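Uroporphyrinogen III cosynthase (HemD) (Helicobacter pylori, PDB 3P9Z) probably catalyses the cyclisation of linear hydroxymethylbilane to the macrocycle uroporphyrinogen III, with loss of water, on the route to protoporphyrin IX and haem. Local coordinates at residues 18-26 against 171-180; 187-196 against 204-214. One frame throughout, in Å; residues are numbered along the deposited sequence.

Contact 1: residues 18-26 against 171-180; sequences YKTLILNEF and SHAKAFLHYF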
loop_
_atom_site.group_PDB
_atom_site.type_symbol
_atom_site.label_atom_id
_atom_site.label_comp_id
_atom_site.label_asym_id
_atom_site.label_seq_id
_atom_site.Cartn_x
_atom_site.Cartn_y
_atom_site.Cartn_z
ATOM N N TYR A 18 15.835 -13.196 -2.636
ATOM C CA TYR A 18 14.844 -14.040 -1.956
ATOM C C TYR A 18 13.659 -14.318 -2.862
ATOM O O TYR A 18 13.194 -13.422 -3.574
ATOM C CB TYR A 18 14.350 -13.377 -0.656
ATOM C CG TYR A 18 15.397 -13.326 0.436
ATOM C CD1 TYR A 18 15.548 -14.386 1.331
ATOM C CD2 TYR A 18 16.233 -12.228 0.567
ATOM C CE1 TYR A 18 16.515 -14.354 2.330
ATOM C CE2 TYR A 18 17.204 -12.173 1.567
ATOM C CZ TYR A 18 17.343 -13.245 2.439
ATOM O OH TYR A 18 18.302 -13.201 3.427
ATOM N N LYS A 19 13.153 -15.547 -2.807
ATOM C CA LYS A 19 11.881 -15.882 -3.444
ATOM C C LYS A 19 10.805 -14.867 -2.978
ATOM O O LYS A 19 10.681 -14.561 -1.783
ATOM C CB LYS A 19 11.514 -17.341 -3.107
ATOM C CG LYS A 19 10.141 -17.833 -3.626
ATOM C CD LYS A 19 9.991 -19.362 -3.435
ATOM C CE LYS A 19 8.569 -19.864 -3.772
ATOM N NZ LYS A 19 8.236 -19.714 -5.235
ATOM N N THR A 20 10.070 -14.315 -3.932
ATOM C CA THR A 20 8.992 -13.383 -3.625
ATOM C C THR A 20 7.700 -13.751 -4.364
ATOM O O THR A 20 7.702 -13.955 -5.580
ATOM C CB THR A 20 9.379 -11.924 -3.944
ATOM O OG1 THR A 20 10.541 -11.552 -3.187
ATOM C CG2 THR A 20 8.232 -10.954 -3.583
ATOM N N LEU A 21 6.598 -13.805 -3.624
ATOM C CA LEU A 21 5.282 -14.038 -4.213
ATOM C C LEU A 21 4.576 -12.695 -4.383
ATOM O O LEU A 21 4.264 -12.028 -3.392
ATOM C CB LEU A 21 4.458 -14.968 -3.315
ATOM C CG LEU A 21 4.523 -16.497 -3.519
ATOM C CD1 LEU A 21 5.944 -17.023 -3.636
ATOM C CD2 LEU A 21 3.799 -17.238 -2.392
ATOM N N ILE A 22 4.346 -12.292 -5.630
ATOM C CA ILE A 22 3.630 -11.044 -5.918
ATOM C C ILE A 22 2.279 -11.460 -6.470
ATOM O O ILE A 22 2.127 -11.739 -7.675
ATOM C CB ILE A 22 4.400 -10.134 -6.924
ATOM C CG1 ILE A 22 5.808 -9.812 -6.393
ATOM C CG2 ILE A 22 3.592 -8.813 -7.247
ATOM C CD1 ILE A 22 6.773 -9.243 -7.473
ATOM N N LEU A 23 1.294 -11.514 -5.579
ATOM C CA LEU A 23 0.006 -12.096 -5.922
ATOM C C LEU A 23 -1.083 -11.074 -6.230
ATOM O O LEU A 23 -2.189 -11.442 -6.630
ATOM C CB LEU A 23 -0.457 -12.993 -4.787
ATOM C CG LEU A 23 0.549 -14.051 -4.325
ATOM C CD1 LEU A 23 -0.013 -14.746 -3.113
ATOM C CD2 LEU A 23 0.826 -15.028 -5.448
ATOM N N ASN A 24 -0.777 -9.803 -5.996
ATOM C CA ASN A 24 -1.727 -8.712 -6.216
ATOM C C ASN A 24 -1.167 -7.821 -7.297
ATOM O O ASN A 24 0.029 -7.875 -7.578
ATOM C CB ASN A 24 -1.892 -7.904 -4.930
ATOM C CG ASN A 24 -2.535 -8.702 -3.838
ATOM O OD1 ASN A 24 -1.888 -9.071 -2.852
ATOM N ND2 ASN A 24 -3.804 -9.017 -4.020
ATOM N N GLU A 25 -2.023 -6.998 -7.885
ATOM C CA GLU A 25 -1.587 -6.021 -8.871
ATOM C C GLU A 25 -2.435 -4.751 -8.768
ATOM O O GLU A 25 -3.575 -4.780 -8.323
ATOM C CB GLU A 25 -1.577 -6.610 -10.299
ATOM C CG GLU A 25 -2.954 -6.913 -10.883
ATOM C CD GLU A 25 -2.911 -7.814 -12.122
ATOM O OE1 GLU A 25 -1.860 -7.869 -12.805
ATOM O OE2 GLU A 25 -3.942 -8.467 -12.419
ATOM N N PHE A 26 -1.837 -3.635 -9.142
ATOM C CA PHE A 26 -2.497 -2.348 -9.071
ATOM C C PHE A 26 -3.143 -2.022 -10.386
ATOM O O PHE A 26 -2.558 -2.206 -11.444
ATOM C CB PHE A 26 -1.518 -1.256 -8.625
ATOM C CG PHE A 26 -1.145 -1.365 -7.183
ATOM C CD1 PHE A 26 -2.034 -0.967 -6.196
ATOM C CD2 PHE A 26 0.071 -1.925 -6.807
ATOM C CE1 PHE A 26 -1.703 -1.099 -4.839
ATOM C CE2 PHE A 26 0.405 -2.059 -5.464
ATOM C CZ PHE A 26 -0.482 -1.644 -4.481
ATOM N N SER A 171 -3.622 -7.529 2.358
ATOM C CA SER A 171 -3.950 -7.919 0.979
ATOM C C SER A 171 -3.105 -9.127 0.542
ATOM O O SER A 171 -3.598 -10.043 -0.133
ATOM C CB SER A 171 -3.705 -6.740 0.036
ATOM O OG SER A 171 -2.319 -6.396 0.038
ATOM N N HIS A 172 -1.842 -9.142 0.959
ATOM C CA HIS A 172 -0.934 -10.233 0.636
ATOM C C HIS A 172 -1.259 -11.559 1.336
ATOM O O HIS A 172 -1.194 -12.627 0.719
ATOM C CB HIS A 172 0.505 -9.797 0.924
ATOM C CG HIS A 172 0.936 -8.644 0.080
ATOM N ND1 HIS A 172 1.533 -7.513 0.598
ATOM C CD2 HIS A 172 0.817 -8.433 -1.251
ATOM C CE1 HIS A 172 1.771 -6.660 -0.382
ATOM N NE2 HIS A 172 1.354 -7.199 -1.515
ATOM N N ALA A 173 -1.612 -11.484 2.620
ATOM C CA ALA A 173 -2.109 -12.637 3.352
ATOM C C ALA A 173 -3.380 -13.194 2.706
ATOM O O ALA A 173 -3.494 -14.396 2.465
ATOM C CB ALA A 173 -2.369 -12.266 4.807
ATOM N N LYS A 174 -4.323 -12.305 2.418
ATOM C CA LYS A 174 -5.575 -12.676 1.770
ATOM C C LYS A 174 -5.335 -13.405 0.434
ATOM O O LYS A 174 -5.907 -14.467 0.188
ATOM C CB LYS A 174 -6.448 -11.425 1.576
ATOM C CG LYS A 174 -7.867 -11.711 1.123
ATOM C CD LYS A 174 -8.753 -10.463 1.273
ATOM C CE LYS A 174 -10.172 -10.738 0.766
ATOM N NZ LYS A 174 -10.252 -10.693 -0.743
ATOM N N ALA A 175 -4.490 -12.824 -0.414
ATOM C CA ALA A 175 -4.202 -13.393 -1.722
ATOM C C ALA A 175 -3.500 -14.747 -1.579
ATOM O O ALA A 175 -3.776 -15.688 -2.324
ATOM C CB ALA A 175 -3.346 -12.437 -2.538
ATOM N N PHE A 176 -2.585 -14.841 -0.620
ATOM C CA PHE A 176 -1.904 -16.103 -0.406
ATOM C C PHE A 176 -2.916 -17.195 -0.088
ATOM O O PHE A 176 -2.896 -18.266 -0.711
ATOM C CB PHE A 176 -0.870 -16.000 0.705
ATOM C CG PHE A 176 -0.091 -17.259 0.912
ATOM C CD1 PHE A 176 -0.523 -18.216 1.835
ATOM C CD2 PHE A 176 1.064 -17.500 0.180
ATOM C CE1 PHE A 176 0.193 -19.405 2.040
ATOM C CE2 PHE A 176 1.790 -18.691 0.374
ATOM C CZ PHE A 176 1.349 -19.641 1.314
ATOM N N LEU A 177 -3.802 -16.914 0.864
ATOM C CA LEU A 177 -4.767 -17.913 1.329
ATOM C C LEU A 177 -5.795 -18.237 0.258
ATOM O O LEU A 177 -6.302 -19.334 0.219
ATOM C CB LEU A 177 -5.447 -17.476 2.625
ATOM C CG LEU A 177 -4.505 -17.435 3.840
ATOM C CD1 LEU A 177 -5.229 -16.879 5.064
ATOM C CD2 LEU A 177 -3.915 -18.827 4.129
ATOM N N HIS A 178 -6.072 -17.291 -0.629
ATOM C CA HIS A 178 -6.901 -17.594 -1.799
ATOM C C HIS A 178 -6.316 -18.746 -2.608
ATOM O O HIS A 178 -7.048 -19.617 -3.054
ATOM C CB HIS A 178 -7.100 -16.364 -2.694
ATOM C CG HIS A 178 -8.007 -16.617 -3.859
ATOM N ND1 HIS A 178 -9.343 -16.274 -3.856
ATOM C CD2 HIS A 178 -7.778 -17.230 -5.046
ATOM C CE1 HIS A 178 -9.891 -16.643 -5.001
ATOM N NE2 HIS A 178 -8.964 -17.232 -5.738
ATOM N N TYR A 179 -4.998 -18.763 -2.791
ATOM C CA TYR A 179 -4.393 -19.718 -3.716
ATOM C C TYR A 179 -3.762 -20.955 -3.087
ATOM O O TYR A 179 -3.690 -22.001 -3.724
ATOM C CB TYR A 179 -3.341 -19.025 -4.579
ATOM C CG TYR A 179 -3.909 -18.221 -5.734
ATOM C CD1 TYR A 179 -4.565 -18.854 -6.793
ATOM C CD2 TYR A 179 -3.755 -16.831 -5.791
ATOM C CE1 TYR A 179 -5.089 -18.123 -7.858
ATOM C CE2 TYR A 179 -4.266 -16.084 -6.878
ATOM C CZ TYR A 179 -4.921 -16.735 -7.899
ATOM O OH TYR A 179 -5.435 -16.018 -8.968
ATOM N N PHE A 180 -3.281 -20.830 -1.858
ATOM C CA PHE A 180 -2.428 -21.853 -1.273
ATOM C C PHE A 180 -2.883 -22.258 0.112
ATOM O O PHE A 180 -3.261 -21.409 0.929
ATOM C CB PHE A 180 -0.980 -21.343 -1.185
ATOM C CG PHE A 180 -0.411 -20.879 -2.501
ATOM C CD1 PHE A 180 -0.143 -21.792 -3.529
ATOM C CD2 PHE A 180 -0.137 -19.526 -2.719
ATOM C CE1 PHE A 180 0.387 -21.369 -4.735
ATOM C CE2 PHE A 180 0.395 -19.105 -3.921
ATOM C CZ PHE A 180 0.656 -20.024 -4.929
#

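Contact 2: residues 187-196 against 204-214; sequences TAISIGNTTA and IPSYIAKKPSL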
loop_
_atom_site.group_PDB
_atom_site.type_symbol
_atom_site.label_atom_id
_atom_site.label_comp_id
_atom_site.label_asym_id
_atom_site.label_seq_id
_atom_site.Cartn_x
_atom_site.Cartn_y
_atom_site.Cartn_z
ATOM N N THR A 187 5.986 -21.248 8.656
ATOM C CA THR A 187 5.977 -20.249 9.724
ATOM C C THR A 187 5.681 -18.877 9.125
ATOM O O THR A 187 6.416 -18.408 8.260
ATOM C CB THR A 187 7.319 -20.234 10.492
ATOM O OG1 THR A 187 7.532 -21.520 11.087
ATOM C CG2 THR A 187 7.325 -19.175 11.561
ATOM N N ALA A 188 4.595 -18.251 9.580
ATOM C CA ALA A 188 4.209 -16.914 9.127
ATOM C C ALA A 188 4.907 -15.829 9.950
ATOM O O ALA A 188 5.039 -15.933 11.183
ATOM C CB ALA A 188 2.687 -16.719 9.201
ATOM N N ILE A 189 5.334 -14.791 9.242
ATOM C CA ILE A 189 5.811 -13.581 9.850
ATOM C C ILE A 189 4.929 -12.422 9.391
ATOM O O ILE A 189 4.603 -12.313 8.208
ATOM C CB ILE A 189 7.300 -13.333 9.478
ATOM C CG1 ILE A 189 8.164 -14.430 10.135
ATOM C CG2 ILE A 189 7.729 -11.904 9.856
ATOM C CD1 ILE A 189 9.660 -14.233 10.012
ATOM N N SER A 190 4.547 -11.565 10.337
ATOM C CA SER A 190 3.739 -10.402 10.030
ATOM C C SER A 190 4.542 -9.151 10.250
ATOM O O SER A 190 5.258 -9.037 11.257
ATOM C CB SER A 190 2.515 -10.372 10.946
ATOM O OG SER A 190 1.648 -11.443 10.632
ATOM N N ILE A 191 4.405 -8.197 9.330
ATOM C CA ILE A 191 5.087 -6.902 9.477
ATOM C C ILE A 191 4.616 -6.122 10.722
ATOM O O ILE A 191 5.405 -5.422 11.373
ATOM C CB ILE A 191 4.932 -6.027 8.186
ATOM C CG1 ILE A 191 5.948 -4.862 8.191
ATOM C CG2 ILE A 191 3.476 -5.560 8.023
ATOM C CD1 ILE A 191 6.338 -4.331 6.768
ATOM N N GLY A 192 3.334 -6.248 11.056
ATOM C CA GLY A 192 2.754 -5.548 12.215
ATOM C C GLY A 192 1.462 -6.248 12.605
ATOM O O GLY A 192 1.061 -7.212 11.933
ATOM N N ASN A 193 0.805 -5.765 13.667
ATOM C CA ASN A 193 -0.336 -6.501 14.237
ATOM C C ASN A 193 -1.592 -6.502 13.377
ATOM O O ASN A 193 -2.393 -7.417 13.470
ATOM C CB ASN A 193 -0.626 -6.132 15.715
ATOM C CG ASN A 193 -0.948 -4.635 15.940
ATOM O OD1 ASN A 193 -1.279 -3.867 15.016
ATOM N ND2 ASN A 193 -0.852 -4.227 17.198
ATOM N N THR A 194 -1.778 -5.500 12.524
ATOM C CA THR A 194 -2.962 -5.524 11.676
ATOM C C THR A 194 -2.909 -6.743 10.754
ATOM O O THR A 194 -3.906 -7.446 10.583
ATOM C CB THR A 194 -3.171 -4.223 10.870
ATOM O OG1 THR A 194 -2.076 -4.044 9.984
ATOM C CG2 THR A 194 -3.262 -3.022 11.791
ATOM N N THR A 195 -1.735 -7.013 10.199
ATOM C CA THR A 195 -1.520 -8.223 9.380
ATOM C C THR A 195 -1.664 -9.485 10.238
ATOM O O THR A 195 -2.399 -10.414 9.882
ATOM C CB THR A 195 -0.134 -8.205 8.736
ATOM O OG1 THR A 195 -0.099 -7.159 7.752
ATOM C CG2 THR A 195 0.193 -9.579 8.071
ATOM N N ALA A 196 -0.984 -9.486 11.378
ATOM C CA ALA A 196 -0.986 -10.635 12.274
ATOM C C ALA A 196 -2.384 -10.979 12.782
ATOM O O ALA A 196 -2.738 -12.150 12.857
ATOM C CB ALA A 196 -0.029 -10.399 13.430
ATOM N N ILE A 204 -4.508 -18.583 11.742
ATOM C CA ILE A 204 -3.082 -18.712 11.471
ATOM C C ILE A 204 -2.202 -17.890 12.411
ATOM O O ILE A 204 -2.268 -16.664 12.422
ATOM C CB ILE A 204 -2.769 -18.392 10.011
ATOM C CG1 ILE A 204 -3.417 -19.462 9.113
ATOM C CG2 ILE A 204 -1.266 -18.362 9.774
ATOM C CD1 ILE A 204 -3.813 -18.965 7.757
ATOM N N PRO A 205 -1.350 -18.576 13.188
ATOM C CA PRO A 205 -0.416 -17.867 14.061
ATOM C C PRO A 205 0.742 -17.270 13.256
ATOM O O PRO A 205 1.084 -17.768 12.173
ATOM C CB PRO A 205 0.106 -18.975 14.989
ATOM C CG PRO A 205 0.028 -20.248 14.133
ATOM C CD PRO A 205 -1.242 -20.047 13.310
ATOM N N SER A 206 1.334 -16.206 13.772
ATOM C CA SER A 206 2.516 -15.635 13.159
ATOM C C SER A 206 3.314 -14.891 14.210
ATOM O O SER A 206 2.767 -14.474 15.227
ATOM C CB SER A 206 2.132 -14.669 12.029
ATOM O OG SER A 206 1.408 -13.570 12.554
ATOM N N TYR A 207 4.602 -14.720 13.939
ATOM C CA TYR A 207 5.450 -13.852 14.728
ATOM C C TYR A 207 5.465 -12.486 14.085
ATOM O O TYR A 207 5.355 -12.361 12.853
ATOM C CB TYR A 207 6.879 -14.396 14.791
ATOM C CG TYR A 207 7.012 -15.735 15.483
ATOM C CD1 TYR A 207 6.929 -15.844 16.882
ATOM C CD2 TYR A 207 7.268 -16.904 14.738
ATOM C CE1 TYR A 207 7.076 -17.096 17.525
ATOM C CE2 TYR A 207 7.412 -18.160 15.371
ATOM C CZ TYR A 207 7.312 -18.239 16.760
ATOM O OH TYR A 207 7.456 -19.464 17.373
ATOM N N ILE A 208 5.613 -11.458 14.907
ATOM C CA ILE A 208 5.537 -10.090 14.409
ATOM C C ILE A 208 6.898 -9.430 14.491
ATOM O O ILE A 208 7.563 -9.503 15.530
ATOM C CB ILE A 208 4.509 -9.274 15.230
ATOM C CG1 ILE A 208 3.140 -9.981 15.233
ATOM C CG2 ILE A 208 4.420 -7.835 14.728
ATOM C CD1 ILE A 208 2.121 -9.400 16.253
ATOM N N ALA A 209 7.309 -8.777 13.410
ATOM C CA ALA A 209 8.517 -7.927 13.409
ATOM C C ALA A 209 8.543 -6.895 14.553
ATOM O O ALA A 209 7.486 -6.414 14.995
ATOM C CB ALA A 209 8.678 -7.216 12.041
ATOM N N LYS A 210 9.744 -6.561 15.033
ATOM C CA LYS A 210 9.881 -5.656 16.189
ATOM C C LYS A 210 9.545 -4.193 15.869
ATOM O O LYS A 210 9.233 -3.418 16.773
ATOM C CB LYS A 210 11.271 -5.768 16.812
ATOM C CG LYS A 210 11.516 -7.152 17.436
ATOM C CD LYS A 210 12.980 -7.361 17.723
ATOM C CE LYS A 210 13.244 -8.752 18.349
ATOM N NZ LYS A 210 12.546 -8.847 19.661
ATOM N N LYS A 211 9.650 -3.850 14.592
ATOM C CA LYS A 211 9.249 -2.565 14.002
ATOM C C LYS A 211 8.585 -2.966 12.694
ATOM O O LYS A 211 8.972 -3.980 12.103
ATOM C CB LYS A 211 10.462 -1.695 13.642
ATOM C CG LYS A 211 11.115 -1.022 14.825
ATOM C CD LYS A 211 12.140 0.053 14.420
ATOM C CE LYS A 211 12.822 0.606 15.661
ATOM N NZ LYS A 211 13.705 1.776 15.407
ATOM N N PRO A 212 7.608 -2.160 12.219
ATOM C CA PRO A 212 6.952 -2.550 10.964
ATOM C C PRO A 212 7.745 -2.102 9.726
ATOM O O PRO A 212 7.314 -1.223 8.977
ATOM C CB PRO A 212 5.578 -1.882 11.055
ATOM C CG PRO A 212 5.797 -0.669 11.944
ATOM C CD PRO A 212 6.946 -1.015 12.873
ATOM N N SER A 213 8.900 -2.726 9.525
ATOM C CA SER A 213 9.727 -2.468 8.356
ATOM C C SER A 213 10.103 -3.799 7.714
ATOM O O SER A 213 10.047 -4.846 8.367
ATOM C CB SER A 213 10.979 -1.693 8.757
ATOM O OG SER A 213 11.861 -2.524 9.497
ATOM N N LEU A 214 10.466 -3.760 6.433
ATOM C CA LEU A 214 10.941 -4.948 5.732
ATOM C C LEU A 214 12.212 -5.467 6.386
ATOM O O LEU A 214 12.396 -6.679 6.509
ATOM C CB LEU A 214 11.197 -4.653 4.240
ATOM C CG LEU A 214 10.014 -4.131 3.419
ATOM C CD1 LEU A 214 10.457 -3.910 1.959
ATOM C CD2 LEU A 214 8.837 -5.097 3.488
HETATM O O HOH W 1 2.854 -19.600 11.535
HETATM O O HOH W 2 5.896 -4.244 13.870
HETATM O O HOH W 3 -1.256 -14.231 13.404
#

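Contact 1: residues 18-26 against 171-180
Leu23 and Phe176 meet through contrasting first torsions: Leu23 carries CG anti to its carbonyl carbon, while Phe176 sends its ring out anti to the backbone N (chi1 -177°). The contact is helix-on-sheet packing in an alpha/beta domain, helix 170-179 lying against the broken strand 19-28; the axes of 24-26 and 171-179 pass 10.0 Å apart at 129°. Leu23 lies nearest the helix backbone, its CA 6.1 Å from Ala175 CA. Its CB rests on Ala175 CB at 3.7 Å, and its CD1 comes down on the backbone of Phe176, 3.6 Å from CA. Its other branch is turned to the Phe180 ring, where CD2 sits at the edge, 4.4 Å from CE2. Leu21 adds one methyl, CD2, which enters in the plane of the Phe176 ring at its edge, 3.7 Å from CE2. Phe180 CB lies over one face of the Phe176 ring, offset toward its rim, and Phe167 of strand 164-167 meets Phe176 edge-to-face. This apolar cluster is buried. Beyond it, strand 135-146 continues the floor, with Leu146 touching Ala175. Toward the start of the helix the amide of Asn24 lies 49° from the plane of the His172 ring, and that ring has Ser171 OG 3.8 Å above its plane, over the centre.

Contact 2: residues 187-196 against 204-214
Ser190 and Ser206 turn their hydroxyls to each other on one face of a parallel strand pair, the two strands of a beta-alpha-beta unit in which helix 193-201 connects 187-190 to 206-208. Ser190 OG donates to Ser206 OG at 2.9 Å. The two reach it by different torsions: Ser190 places OG anti to its carbonyl carbon, whereas Ser206 holds its own between N and carbonyl carbon (chi1 64°). Water 3 donates to Ala196 O and Ile204 O and accepts from Ser206 OG, so the Ser206 hydroxyl is gripped by a serine and a water and linked to the helix. On this same face the Ala196 methyl packs down from the helix, 3.7 Å from Ile208 CG1, and Ile208 CG2 lies against Gly192 CA.

Tyr207 and Ile189 point to the other face, toward helix 214-223, where both touch Leu220. The Tyr207 ring presents its edge to Thr187, whose CG2 lies near the ring plane, 3.9 Å from CD2. Parallel register is fixed by Tyr207, which donates from N to Ala188 O and accepts at O from Ser190 N, the latter at 2.8 Å and 168°; Ala209 N then bonds to Ser190 O. Past the strand ends, Ile191 extends CG1 alongside Pro212, the centre of an inverse gamma turn, and CD1 meets Leu214 CD2 at 4.2 Å. Water 2 bridges the two backbones here, donating to Ile191 O at 2.8 Å and to Ala209 O.

How the contacts relate
From the N terminus the chain runs through strand 7-10 into strand 19-28, and contact 1 closes only when helix 170-179 packs on it, a loop of 144 intervening residues that includes strands 40-43, 112-118 and 135-146. Contact 2 opens afterwards, since strand 187-190 follows that helix, and closes across just seven residues, five of them helical. The two loops are therefore in series and neither nest nor cross. Both reach the same mixed sheet: contact 1 ties a helix to strand 19-28, and contact 2 adds 206-208, an edge strand within this chain, to 187-190. Their centres lie about 15 Å apart, yet they touch directly, with Leu177 CD2 packed 3.6 Å from Ile204 CD1.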